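Local coordinates for protein superoxide dismutase (Candida albicans, PDB 4GUN) that probably removes superoxide by converting it, at a manganese centre, into hydrogen peroxide and molecular oxygen, thereby protecting the cell from toxic radicals, at residues I8-I13 with L31-H36; H80-K85 with L163-A168; P22-E27 with K85-V90. The protein carries 2 engineered substitutions. All coordinates share one frame; numbering follows the deposited sequence.

Interaction 1. Residues I8-I13 with L31-H36; sequences ISLPKI and LHINKH. With MN (manganese (II) ion), chain Q.
An apolar contact lays L10 and I13 of the N-terminal loop against I33 on helix 26-56, in the alpha-hairpin domain of this iron/manganese superoxide dismutase. I13 and I33 reach toward each other tip to tip, CG1 of I13 standing 3.9 Å from CD1 of I33. Being branched, I33 offers both its CG2 and CD1 methyls, and I13 meets them with the CG1-CD1 arm, its CD1 lying 4.0 Å from I33 CG2. With CG anti to the backbone N (chi1 -173°), the branch point of L10 faces the helix, and its two methyls diverge from there. CD1 of L10 comes to 3.6 Å from the carbonyl oxygen of I33, while its CD2 lies 4.2 Å from I33 CG2 and 3.8 Å from OD1 of N34, whose side chain crosses that of L10 at about a right angle. The N34 amide finds its polar partner within its own helix, ND2 donating to OD1 of D30. At 32-36 the helix widens into a pi-type turn, O of L31 accepting from both K35 N and H36 N. One residue before I33, H32 turns to the manganese and binds it through NE2 at 2.2 Å; H80, D170, H174 and a water complete the site. With no hydrogen bond across it, the contact holds by fit of hydrocarbon, and I33 sets that hydrocarbon next in sequence to the metal ligand H32.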
ATOM      1  N   ILE A   8     -18.145  20.983   2.366  1.00 13.99           N
ATOM      2  CA  ILE A   8     -16.974  21.649   2.940  1.00 12.80           C
ATOM      3  C   ILE A   8     -16.635  22.875   2.075  1.00 16.89           C
ATOM      4  O   ILE A   8     -17.035  22.951   0.905  1.00 14.87           O
ATOM      5  CB  ILE A   8     -15.742  20.714   3.146  1.00 14.68           C
ATOM      6  CG1 ILE A   8     -15.176  20.187   1.809  1.00 12.96           C
ATOM      7  CG2 ILE A   8     -16.076  19.575   4.141  1.00 17.48           C
ATOM      8  CD1 ILE A   8     -13.794  19.655   1.848  1.00 10.90           C
ATOM      9  N   SER A   9     -15.893  23.829   2.649  1.00 15.61           N
ATOM     10  CA  SER A   9     -15.513  25.031   1.917  1.00 15.61           C
ATOM     11  C   SER A   9     -14.068  25.386   2.176  1.00 17.18           C
ATOM     12  O   SER A   9     -13.461  24.872   3.119  1.00 16.72           O
ATOM     13  CB  SER A   9     -16.467  26.183   2.234  1.00 20.81           C
ATOM     14  OG  SER A   9     -16.431  26.536   3.604  1.00 35.79           O
ATOM     15  N   LEU A  10     -13.493  26.213   1.310  1.00 13.12           N
ATOM     16  CA  LEU A  10     -12.112  26.643   1.455  1.00 13.81           C
ATOM     17  C   LEU A  10     -12.004  27.508   2.716  1.00 16.83           C
ATOM     18  O   LEU A  10     -12.775  28.454   2.831  1.00 15.38           O
ATOM     19  CB  LEU A  10     -11.677  27.444   0.213  1.00 13.58           C
ATOM     20  CG  LEU A  10     -10.200  27.831   0.116  1.00 15.80           C
ATOM     21  CD1 LEU A  10      -9.353  26.634  -0.216  1.00 14.80           C
ATOM     22  CD2 LEU A  10      -9.996  28.906  -0.959  1.00 16.06           C
ATOM     23  N   PRO A  11     -11.102  27.198   3.685  1.00 14.43           N
ATOM     24  CA  PRO A  11     -11.007  28.047   4.889  1.00 14.69           C
ATOM     25  C   PRO A  11     -10.376  29.409   4.585  1.00 20.43           C
ATOM     26  O   PRO A  11      -9.680  29.572   3.576  1.00 18.59           O
ATOM     27  CB  PRO A  11     -10.115  27.227   5.825  1.00 16.23           C
ATOM     28  CG  PRO A  11      -9.201  26.477   4.889  1.00 19.98           C
ATOM     29  CD  PRO A  11     -10.102  26.108   3.722  1.00 15.58           C
ATOM     30  N   LYS A  12     -10.640  30.389   5.459  1.00 18.87           N
ATOM     31  CA  LYS A  12     -10.077  31.732   5.361  1.00 19.07           C
ATOM     32  C   LYS A  12      -8.652  31.646   5.899  1.00 22.37           C
ATOM     33  O   LYS A  12      -8.431  30.969   6.909  1.00 22.70           O
ATOM     34  CB  LYS A  12     -10.922  32.710   6.201  1.00 21.95           C
ATOM     35  N   ILE A  13      -7.681  32.276   5.215  1.00 19.25           N
ATOM     36  CA  ILE A  13      -6.251  32.234   5.604  1.00 18.76           C
ATOM     37  C   ILE A  13      -5.874  33.466   6.441  1.00 21.32           C
ATOM     38  O   ILE A  13      -6.056  34.581   5.975  1.00 18.73           O
ATOM     39  CB  ILE A  13      -5.326  32.067   4.360  1.00 21.57           C
ATOM     40  CG1 ILE A  13      -5.855  31.013   3.349  1.00 22.68           C
ATOM     41  CG2 ILE A  13      -3.869  31.825   4.754  1.00 21.12           C
ATOM     42  CD1 ILE A  13      -5.891  29.546   3.806  1.00 26.12           C
ATOM     43  N   LEU A  31      -1.118  29.389  -5.786  1.00 12.59           N
ATOM     44  CA  LEU A  31      -1.502  28.140  -6.464  1.00 11.69           C
ATOM     45  C   LEU A  31      -1.909  27.102  -5.441  1.00 14.22           C
ATOM     46  O   LEU A  31      -2.914  26.401  -5.619  1.00 12.63           O
ATOM     47  CB  LEU A  31      -0.337  27.595  -7.288  1.00 10.63           C
ATOM     48  CG  LEU A  31      -0.010  28.357  -8.556  1.00 15.15           C
ATOM     49  CD1 LEU A  31       1.345  27.928  -9.092  1.00 14.35           C
ATOM     50  CD2 LEU A  31      -1.114  28.193  -9.610  1.00 16.36           C
ATOM     51  N   HIS A  32      -1.131  27.034  -4.351  1.00 10.53           N
ATOM     52  CA  HIS A  32      -1.326  26.054  -3.280  1.00  8.79           C
ATOM     53  C   HIS A  32      -2.705  26.112  -2.664  1.00 10.29           C
ATOM     54  O   HIS A  32      -3.377  25.089  -2.591  1.00  9.26           O
ATOM     55  CB  HIS A  32      -0.208  26.144  -2.225  1.00  7.79           C
ATOM     56  CG  HIS A  32       0.093  24.831  -1.546  1.00  9.80           C
ATOM     57  ND1 HIS A  32       1.041  24.744  -0.556  1.00 10.46           N
ATOM     58  CD2 HIS A  32      -0.473  23.613  -1.711  1.00  9.82           C
ATOM     59  CE1 HIS A  32       1.043  23.483  -0.165  1.00  9.06           C
ATOM     60  NE2 HIS A  32       0.140  22.766  -0.822  1.00  8.88           N
ATOM     61  N   ILE A  33      -3.161  27.316  -2.309  1.00  8.71           N
ATOM     62  CA  ILE A  33      -4.467  27.532  -1.693  1.00  8.99           C
ATOM     63  C   ILE A  33      -5.610  27.544  -2.720  1.00 13.29           C
ATOM     64  O   ILE A  33      -6.590  26.799  -2.566  1.00 11.47           O
ATOM     65  CB  ILE A  33      -4.454  28.834  -0.819  1.00 13.02           C
ATOM     66  CG1 ILE A  33      -3.349  28.790   0.278  1.00 12.48           C
ATOM     67  CG2 ILE A  33      -5.857  29.120  -0.209  1.00 14.59           C
ATOM     68  CD1 ILE A  33      -2.984  30.100   0.928  1.00 13.95           C
ATOM     69  N   ASN A  34      -5.495  28.428  -3.748  1.00 10.58           N
ATOM     70  CA  ASN A  34      -6.532  28.683  -4.751  1.00 10.30           C
ATOM     71  C   ASN A  34      -6.689  27.686  -5.900  1.00 12.50           C
ATOM     72  O   ASN A  34      -7.725  27.690  -6.578  1.00 11.07           O
ATOM     73  CB  ASN A  34      -6.528  30.156  -5.181  1.00  5.15           C
ATOM     74  CG  ASN A  34      -6.731  31.043  -3.976  1.00 19.34           C
ATOM     75  OD1 ASN A  34      -7.661  30.848  -3.187  1.00 22.63           O
ATOM     76  ND2 ASN A  34      -5.806  31.938  -3.727  1.00 10.46           N
ATOM     77  N   LYS A  35      -5.707  26.809  -6.088  1.00  8.20           N
ATOM     78  CA  LYS A  35      -5.866  25.749  -7.090  1.00  8.05           C
ATOM     79  C   LYS A  35      -5.862  24.373  -6.397  1.00 11.94           C
ATOM     80  O   LYS A  35      -6.855  23.656  -6.504  1.00 12.46           O
ATOM     81  CB  LYS A  35      -4.816  25.836  -8.222  1.00  9.96           C
ATOM     82  CG  LYS A  35      -4.757  27.185  -8.961  1.00  9.65           C
ATOM     83  CD  LYS A  35      -5.927  27.350  -9.936  1.00 16.12           C
ATOM     84  CE  LYS A  35      -5.994  28.714 -10.571  1.00 20.67           C
ATOM     85  NZ  LYS A  35      -7.162  28.836 -11.490  1.00 20.93           N
ATOM     86  N   HIS A  36      -4.773  24.028  -5.648  1.00  8.22           N
ATOM     87  CA  HIS A  36      -4.641  22.735  -4.964  1.00  8.07           C
ATOM     88  C   HIS A  36      -5.660  22.446  -3.878  1.00 12.24           C
ATOM     89  O   HIS A  36      -6.310  21.393  -3.927  1.00 12.12           O
ATOM     90  CB  HIS A  36      -3.187  22.419  -4.526  1.00  8.00           C
ATOM     91  CG  HIS A  36      -2.220  22.346  -5.668  1.00 11.84           C
ATOM     92  ND1 HIS A  36      -2.027  21.169  -6.384  1.00 14.33           N
ATOM     93  CD2 HIS A  36      -1.445  23.316  -6.208  1.00 14.11           C
ATOM     94  CE1 HIS A  36      -1.118  21.453  -7.303  1.00 13.93           C
ATOM     95  NE2 HIS A  36      -0.737  22.735  -7.237  1.00 14.26           N
TER
HETATM   96 MN    MN Q 301      -0.090  20.621  -0.836  1.00  9.91          MN
HETATM   97  O   HOH W   1      -0.088  18.475  -0.592  1.00 14.68           O

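Interaction 2. Residues H80-K85 with L163-A168; sequences HSLFWK and LVPIIA. With MN (manganese (II) ion), chain Q.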
ATOM      1  N   HIS A  80      -4.273  20.303   4.350  1.00  6.22           N
ATOM      2  CA  HIS A  80      -4.038  21.693   3.978  1.00  6.66           C
ATOM      3  C   HIS A  80      -4.563  22.685   5.023  1.00 10.13           C
ATOM      4  O   HIS A  80      -3.836  23.604   5.369  1.00 10.68           O
ATOM      5  CB  HIS A  80      -4.496  21.979   2.538  1.00  7.07           C
ATOM      6  CG  HIS A  80      -3.581  21.356   1.517  1.00 10.07           C
ATOM      7  ND1 HIS A  80      -3.767  20.057   1.079  1.00 11.48           N
ATOM      8  CD2 HIS A  80      -2.457  21.844   0.944  1.00 11.40           C
ATOM      9  CE1 HIS A  80      -2.793  19.820   0.216  1.00 10.42           C
ATOM     10  NE2 HIS A  80      -1.996  20.875   0.078  1.00 10.45           N
ATOM     11  N   SER A  81      -5.762  22.437   5.606  1.00  7.50           N
ATOM     12  CA  SER A  81      -6.346  23.263   6.687  1.00  7.51           C
ATOM     13  C   SER A  81      -5.433  23.312   7.910  1.00 11.77           C
ATOM     14  O   SER A  81      -5.260  24.386   8.502  1.00 11.25           O
ATOM     15  CB  SER A  81      -7.729  22.752   7.096  1.00 10.12           C
ATOM     16  OG  SER A  81      -8.668  22.983   6.059  1.00 11.93           O
ATOM     17  N   LEU A  82      -4.825  22.155   8.277  1.00  9.06           N
ATOM     18  CA  LEU A  82      -3.853  22.064   9.381  1.00  7.72           C
ATOM     19  C   LEU A  82      -2.608  22.859   8.996  1.00 11.17           C
ATOM     20  O   LEU A  82      -2.061  23.591   9.816  1.00  9.17           O
ATOM     21  CB  LEU A  82      -3.440  20.612   9.675  1.00  7.19           C
ATOM     22  CG  LEU A  82      -4.462  19.671  10.328  1.00 11.45           C
ATOM     23  CD1 LEU A  82      -4.109  18.213  10.043  1.00 10.79           C
ATOM     24  CD2 LEU A  82      -4.568  19.908  11.849  1.00 12.18           C
ATOM     25  N   PHE A  83      -2.171  22.713   7.742  1.00  8.15           N
ATOM     26  CA  PHE A  83      -0.967  23.374   7.229  1.00  6.37           C
ATOM     27  C   PHE A  83      -1.056  24.899   7.326  1.00 11.00           C
ATOM     28  O   PHE A  83      -0.191  25.507   7.963  1.00 11.27           O
ATOM     29  CB  PHE A  83      -0.655  22.894   5.808  1.00  5.71           C
ATOM     30  CG  PHE A  83       0.695  23.256   5.236  1.00  5.43           C
ATOM     31  CD1 PHE A  83       1.870  22.905   5.898  1.00  6.54           C
ATOM     32  CD2 PHE A  83       0.797  23.861   3.986  1.00  5.13           C
ATOM     33  CE1 PHE A  83       3.125  23.207   5.345  1.00  6.83           C
ATOM     34  CE2 PHE A  83       2.052  24.146   3.428  1.00  6.99           C
ATOM     35  CZ  PHE A  83       3.201  23.837   4.115  1.00  5.25           C
ATOM     36  N   TRP A  84      -2.119  25.512   6.781  1.00  8.98           N
ATOM     37  CA  TRP A  84      -2.265  26.971   6.823  1.00  9.72           C
ATOM     38  C   TRP A  84      -2.306  27.525   8.257  1.00 14.16           C
ATOM     39  O   TRP A  84      -1.772  28.613   8.505  1.00 12.25           O
ATOM     40  CB  TRP A  84      -3.468  27.490   6.016  1.00  8.68           C
ATOM     41  CG  TRP A  84      -3.782  26.801   4.708  1.00  9.20           C
ATOM     42  CD1 TRP A  84      -5.007  26.367   4.299  1.00 11.62           C
ATOM     43  CD2 TRP A  84      -2.876  26.538   3.616  1.00  8.73           C
ATOM     44  NE1 TRP A  84      -4.932  25.864   3.022  1.00 10.61           N
ATOM     45  CE2 TRP A  84      -3.626  25.910   2.597  1.00 11.97           C
ATOM     46  CE3 TRP A  84      -1.493  26.727   3.421  1.00  9.65           C
ATOM     47  CZ2 TRP A  84      -3.044  25.457   1.409  1.00 10.57           C
ATOM     48  CZ3 TRP A  84      -0.927  26.311   2.228  1.00 11.03           C
ATOM     49  CH2 TRP A  84      -1.690  25.638   1.261  1.00 11.73           C
ATOM     50  N   LYS A  85      -2.921  26.753   9.187  1.00 11.55           N
ATOM     51  CA  LYS A  85      -3.031  27.101  10.603  1.00 10.72           C
ATOM     52  C   LYS A  85      -1.730  26.984  11.353  1.00 14.35           C
ATOM     53  O   LYS A  85      -1.566  27.698  12.348  1.00 14.31           O
ATOM     54  CB  LYS A  85      -4.186  26.359  11.296  1.00 12.79           C
ATOM     55  CG  LYS A  85      -5.576  26.908  10.962  1.00 20.37           C
ATOM     56  CD  LYS A  85      -5.912  28.149  11.764  1.00 32.30           C
ATOM     57  CE  LYS A  85      -7.367  28.540  11.693  1.00 47.81           C
ATOM     58  NZ  LYS A  85      -7.678  29.621  12.668  1.00 62.04           N
ATOM     59  N   LEU A 163      -5.029   9.784  18.274  1.00 12.43           N
ATOM     60  CA  LEU A 163      -3.891  10.590  17.826  1.00 12.72           C
ATOM     61  C   LEU A 163      -4.307  11.998  17.437  1.00 16.23           C
ATOM     62  O   LEU A 163      -5.374  12.182  16.851  1.00 16.36           O
ATOM     63  CB  LEU A 163      -3.164   9.930  16.651  1.00 12.79           C
ATOM     64  CG  LEU A 163      -2.357   8.662  16.924  1.00 17.11           C
ATOM     65  CD1 LEU A 163      -1.879   8.052  15.607  1.00 17.03           C
ATOM     66  CD2 LEU A 163      -1.151   8.936  17.841  1.00 17.94           C
ATOM     67  N   VAL A 164      -3.454  12.993  17.760  1.00 11.69           N
ATOM     68  CA  VAL A 164      -3.719  14.410  17.484  1.00  9.87           C
ATOM     69  C   VAL A 164      -2.611  14.997  16.606  1.00 12.56           C
ATOM     70  O   VAL A 164      -1.454  14.989  17.028  1.00 11.33           O
ATOM     71  CB  VAL A 164      -3.865  15.241  18.791  1.00 12.44           C
ATOM     72  CG1 VAL A 164      -4.375  16.651  18.487  1.00 11.25           C
ATOM     73  CG2 VAL A 164      -4.761  14.545  19.814  1.00 11.91           C
ATOM     74  N   PRO A 165      -2.932  15.545  15.405  1.00 10.16           N
ATOM     75  CA  PRO A 165      -1.875  16.208  14.617  1.00  9.81           C
ATOM     76  C   PRO A 165      -1.506  17.555  15.288  1.00 10.05           C
ATOM     77  O   PRO A 165      -2.398  18.325  15.656  1.00  8.52           O
ATOM     78  CB  PRO A 165      -2.508  16.360  13.223  1.00 11.86           C
ATOM     79  CG  PRO A 165      -3.991  16.359  13.459  1.00 14.94           C
ATOM     80  CD  PRO A 165      -4.268  15.666  14.767  1.00 10.70           C
ATOM     81  N   ILE A 166      -0.213  17.772  15.564  1.00  6.16           N
ATOM     82  CA  ILE A 166       0.276  18.986  16.258  1.00  5.18           C
ATOM     83  C   ILE A 166       0.875  19.976  15.248  1.00  9.59           C
ATOM     84  O   ILE A 166       0.611  21.181  15.311  1.00  7.49           O
ATOM     85  CB  ILE A 166       1.253  18.639  17.440  1.00  7.24           C
ATOM     86  CG1 ILE A 166       0.677  17.572  18.425  1.00  6.02           C
ATOM     87  CG2 ILE A 166       1.746  19.895  18.186  1.00  5.95           C
ATOM     88  CD1 ILE A 166      -0.751  17.919  19.041  1.00  7.01           C
ATOM     89  N   ILE A 167       1.700  19.443  14.334  1.00  7.57           N
ATOM     90  CA  ILE A 167       2.336  20.174  13.237  1.00  6.72           C
ATOM     91  C   ILE A 167       2.183  19.342  11.980  1.00 10.25           C
ATOM     92  O   ILE A 167       2.490  18.148  12.002  1.00 10.48           O
ATOM     93  CB  ILE A 167       3.850  20.469  13.535  1.00  9.30           C
ATOM     94  CG1 ILE A 167       4.038  21.557  14.626  1.00  9.52           C
ATOM     95  CG2 ILE A 167       4.667  20.793  12.245  1.00  9.00           C
ATOM     96  CD1 ILE A 167       3.653  23.029  14.231  1.00 17.91           C
ATOM     97  N   ALA A 168       1.740  19.980  10.869  1.00  5.82           N
ATOM     98  CA  ALA A 168       1.642  19.308   9.575  1.00  5.27           C
ATOM     99  C   ALA A 168       2.605  20.019   8.617  1.00  7.61           C
ATOM    100  O   ALA A 168       2.608  21.265   8.551  1.00  5.60           O
ATOM    101  CB  ALA A 168       0.219  19.384   9.051  1.00  6.39           C
TER
HETATM  102 MN    MN Q 301      -0.090  20.621  -0.836  1.00  9.91          MN
HETATM  103  O   HOH W   1      -0.088  18.475  -0.592  1.00 14.68           O
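With CG anti to its carbonyl carbon (chi1 -71°), L82 extends from helix 60-85 toward strand 163-170, whereas F83 has CG anti to the backbone N (chi1 -168°) and lays its ring beside the strand. This is helix-on-sheet packing at the junction of the alpha-hairpin and C-terminal domains of the superoxide dismutase fold, the short axes 7.5 Å apart and crossing at -76°. L82 crosses P165 at about a right angle; CD1 of the leucine is 3.9 Å from CG of the proline, and its CD2 meets the same carbon. Lower on the side chain, L82 CB lies 3.9 Å from CB of A168, where a small methyl suits the close approach of helix and strand. Between P165 and A168, I166 and I167 both face I137 in a classic beta bulge. H80 points away from the strand and binds manganese through NE2 at 2.1 Å, while its ND1 donates a hydrogen bond to O of G76. Within the helix, O of H80 sits over one face of the W84 indole, offset toward the rim. The F83 ring meets the strand at its edge: A168 O lies in the ring plane, 3.2 Å from CD1.

Interaction 3. Residues P22-E27 with K85-V90; sequences PYISKE and KNLAPV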
ATOM      1  N   PRO A  22      10.918  35.328   2.753  1.00  9.40           N
ATOM      2  CA  PRO A  22      11.512  34.612   1.608  1.00  8.94           C
ATOM      3  C   PRO A  22      11.468  33.084   1.681  1.00 13.08           C
ATOM      4  O   PRO A  22      12.103  32.426   0.864  1.00 13.34           O
ATOM      5  CB  PRO A  22      12.960  35.132   1.615  1.00  9.68           C
ATOM      6  CG  PRO A  22      13.269  35.291   3.086  1.00 12.91           C
ATOM      7  CD  PRO A  22      11.961  35.714   3.735  1.00  9.50           C
ATOM      8  N   TYR A  23      10.760  32.526   2.671  1.00  9.90           N
ATOM      9  CA  TYR A  23      10.697  31.084   2.938  1.00  8.68           C
ATOM     10  C   TYR A  23       9.780  30.326   1.968  1.00 12.26           C
ATOM     11  O   TYR A  23      10.216  29.346   1.363  1.00 11.80           O
ATOM     12  CB  TYR A  23      10.385  30.836   4.436  1.00  9.67           C
ATOM     13  CG  TYR A  23      11.262  31.686   5.340  1.00 10.44           C
ATOM     14  CD1 TYR A  23      12.644  31.496   5.384  1.00 12.50           C
ATOM     15  CD2 TYR A  23      10.731  32.746   6.060  1.00 10.74           C
ATOM     16  CE1 TYR A  23      13.465  32.316   6.157  1.00 13.06           C
ATOM     17  CE2 TYR A  23      11.544  33.578   6.835  1.00 11.18           C
ATOM     18  CZ  TYR A  23      12.909  33.357   6.880  1.00 17.21           C
ATOM     19  OH  TYR A  23      13.714  34.131   7.683  1.00 17.77           O
ATOM     20  N   ILE A  24       8.542  30.816   1.785  1.00  8.42           N
ATOM     21  CA  ILE A  24       7.547  30.278   0.841  1.00  8.71           C
ATOM     22  C   ILE A  24       7.042  31.478   0.011  1.00 11.88           C
ATOM     23  O   ILE A  24       6.611  32.481   0.579  1.00 12.29           O
ATOM     24  CB  ILE A  24       6.378  29.498   1.527  1.00 11.14           C
ATOM     25  CG1 ILE A  24       6.909  28.457   2.566  1.00 11.95           C
ATOM     26  CG2 ILE A  24       5.476  28.840   0.448  1.00  8.54           C
ATOM     27  CD1 ILE A  24       5.847  27.741   3.382  1.00 14.08           C
ATOM     28  N   SER A  25       7.141  31.392  -1.322  1.00  7.35           N
ATOM     29  CA  SER A  25       6.753  32.517  -2.175  1.00  6.82           C
ATOM     30  C   SER A  25       5.244  32.702  -2.310  1.00  9.60           C
ATOM     31  O   SER A  25       4.481  31.745  -2.114  1.00  7.78           O
ATOM     32  CB  SER A  25       7.402  32.395  -3.552  1.00 11.19           C
ATOM     33  OG  SER A  25       6.747  31.406  -4.335  1.00 19.68           O
ATOM     34  N   LYS A  26       4.820  33.937  -2.686  1.00  7.92           N
ATOM     35  CA  LYS A  26       3.411  34.250  -2.962  1.00  8.47           C
ATOM     36  C   LYS A  26       2.922  33.339  -4.100  1.00 14.43           C
ATOM     37  O   LYS A  26       1.796  32.854  -4.060  1.00 12.71           O
ATOM     38  CB  LYS A  26       3.243  35.726  -3.386  1.00  9.24           C
ATOM     39  CG  LYS A  26       1.819  36.061  -3.804  1.00 11.98           C
ATOM     40  CD  LYS A  26       1.526  37.534  -3.892  1.00 16.20           C
ATOM     41  CE  LYS A  26       0.179  37.711  -4.558  1.00 18.94           C
ATOM     42  NZ  LYS A  26      -0.095  39.133  -4.873  1.00 24.75           N
ATOM     43  N   GLU A  27       3.788  33.112  -5.112  1.00 14.43           N
ATOM     44  CA  GLU A  27       3.489  32.322  -6.312  1.00 14.91           C
ATOM     45  C   GLU A  27       3.094  30.888  -5.961  1.00 16.41           C
ATOM     46  O   GLU A  27       2.037  30.430  -6.409  1.00 15.27           O
ATOM     47  CB  GLU A  27       4.647  32.421  -7.335  1.00 17.47           C
ATOM     48  CG  GLU A  27       4.805  33.821  -7.940  1.00 29.17           C
ATOM     49  CD  GLU A  27       5.068  34.952  -6.956  1.00 40.30           C
ATOM     50  OE1 GLU A  27       5.900  34.753  -6.038  1.00 12.59           O
ATOM     51  OE2 GLU A  27       4.371  35.991  -7.038  1.00 27.80           O
ATOM     52  N   LYS A  85      -2.921  26.753   9.187  1.00 11.55           N
ATOM     53  CA  LYS A  85      -3.031  27.101  10.603  1.00 10.72           C
ATOM     54  C   LYS A  85      -1.730  26.984  11.353  1.00 14.35           C
ATOM     55  O   LYS A  85      -1.566  27.698  12.348  1.00 14.31           O
ATOM     56  CB  LYS A  85      -4.186  26.359  11.296  1.00 12.79           C
ATOM     57  CG  LYS A  85      -5.576  26.908  10.962  1.00 20.37           C
ATOM     58  CD  LYS A  85      -5.912  28.149  11.764  1.00 32.30           C
ATOM     59  CE  LYS A  85      -7.367  28.540  11.693  1.00 47.81           C
ATOM     60  NZ  LYS A  85      -7.678  29.621  12.668  1.00 62.04           N
ATOM     61  N   ASN A  86      -0.787  26.121  10.893  1.00 10.82           N
ATOM     62  CA  ASN A  86       0.534  26.038  11.533  1.00 10.51           C
ATOM     63  C   ASN A  86       1.639  26.789  10.794  1.00 13.68           C
ATOM     64  O   ASN A  86       2.825  26.531  10.990  1.00 13.01           O
ATOM     65  CB  ASN A  86       0.939  24.634  12.056  1.00  5.52           C
ATOM     66  CG  ASN A  86       1.155  23.550  11.034  1.00 15.15           C
ATOM     67  OD1 ASN A  86       0.610  22.463  11.164  1.00  9.41           O
ATOM     68  ND2 ASN A  86       2.023  23.772  10.048  1.00 11.96           N
ATOM     69  N   LEU A  87       1.231  27.766   9.973  1.00  9.69           N
ATOM     70  CA  LEU A  87       2.138  28.657   9.268  1.00  9.11           C
ATOM     71  C   LEU A  87       1.778  30.063   9.704  1.00 12.83           C
ATOM     72  O   LEU A  87       0.603  30.356   9.910  1.00 12.24           O
ATOM     73  CB  LEU A  87       2.001  28.527   7.735  1.00  8.89           C
ATOM     74  CG  LEU A  87       2.577  27.250   7.076  1.00 11.94           C
ATOM     75  CD1 LEU A  87       2.182  27.181   5.617  1.00 11.08           C
ATOM     76  CD2 LEU A  87       4.105  27.171   7.209  1.00 11.77           C
ATOM     77  N   ALA A  88       2.768  30.923   9.867  1.00 10.45           N
ATOM     78  CA  ALA A  88       2.530  32.307  10.300  1.00 10.63           C
ATOM     79  C   ALA A  88       3.684  33.192   9.861  1.00 15.97           C
ATOM     80  O   ALA A  88       4.842  32.760   9.941  1.00 15.50           O
ATOM     81  CB  ALA A  88       2.394  32.377  11.822  1.00 11.08           C
ATOM     82  N   PRO A  89       3.412  34.452   9.453  1.00 14.09           N
ATOM     83  CA  PRO A  89       4.527  35.366   9.135  1.00 13.79           C
ATOM     84  C   PRO A  89       5.446  35.556  10.344  1.00 16.99           C
ATOM     85  O   PRO A  89       5.011  35.361  11.492  1.00 15.02           O
ATOM     86  CB  PRO A  89       3.833  36.692   8.799  1.00 15.98           C
ATOM     87  CG  PRO A  89       2.390  36.393   8.653  1.00 20.57           C
ATOM     88  CD  PRO A  89       2.093  35.116   9.340  1.00 16.23           C
ATOM     89  N   VAL A  90       6.720  35.915  10.100  1.00 14.74           N
ATOM     90  CA  VAL A  90       7.690  36.153  11.174  1.00 14.96           C
ATOM     91  C   VAL A  90       7.129  37.209  12.161  1.00 18.68           C
ATOM     92  O   VAL A  90       7.119  36.969  13.372  1.00 17.64           O
ATOM     93  CB  VAL A  90       9.121  36.463  10.636  1.00 18.88           C
ATOM     94  CG1 VAL A  90      10.058  36.933  11.752  1.00 19.61           C
ATOM     95  CG2 VAL A  90       9.714  35.239   9.932  1.00 18.26           C
TER
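Apolar contacts alone join the turn that leads into helix 26-56 to the chain leaving helix 60-85, so that the two ends of the helical hairpin in this iron/manganese superoxide dismutase meet. There are two such contacts. In the buried one, CD1 of I24 faces CD2 of L87 at 4.2 Å. The isoleucine is extended (chi2 174°), which carries its terminal methyl out toward the leucine, and both side chains also touch I191 of helix 184-191; long aliphatic residues suit this three-way meeting. Nearer the surface, Y23 and V90 cross at about a right angle, and a methyl of the valine approaches the phenol ring obliquely. Tyrosine fits a partly exposed place, giving hydrocarbon to the valine while keeping a polar hydroxyl, and P22 CD covers part of one face of its ring, 3.8 Å above the plane.

No hydrogen bond crosses between the segments; each has polar partners of its own elsewhere in the chain. S25 is the N-cap of helix 26-56: its OG accepts from the backbone N of I28, a role for which a short hydroxyl side chain is well suited. The backbone O of Y23 is hydrogen-bonded to OH of Y180, and that of P22 to NE2 of Q179. On the other segment, N86 is the first residue to leave helical geometry after helix 60-85. Its OD1 takes hydrogen bonds from A168 N and from NH1 of R203, tying the outgoing chain to the C-terminal domain. At the outer contact, CG2 of V90 stands 4.0 Å from CE2 of Y23.

Overall arrangement
All three contacts are partly buried, but interaction 2 lies nearest the middle, its centre about 4 Å from the chain's centre against about 13 and 14 Å for interactions 1 and 3, and interaction 3 includes the exposed V90. Their apolar chemistry differs with place: aliphatic tips join loop to helix in 1, a leucine meets proline and alanine with a phenyl edge at a carbonyl in 2, and 3 pairs buried aliphatics inside an outer tyrosine and valine. Interactions 1 and 2 meet at the manganese, each supplying one histidine, and W84 packs against I13, I33 and H32. Interactions 2 and 3 share K85, and N86 ties 3 to the strand of 2. Interactions 1 and 3 both use helix 26-56.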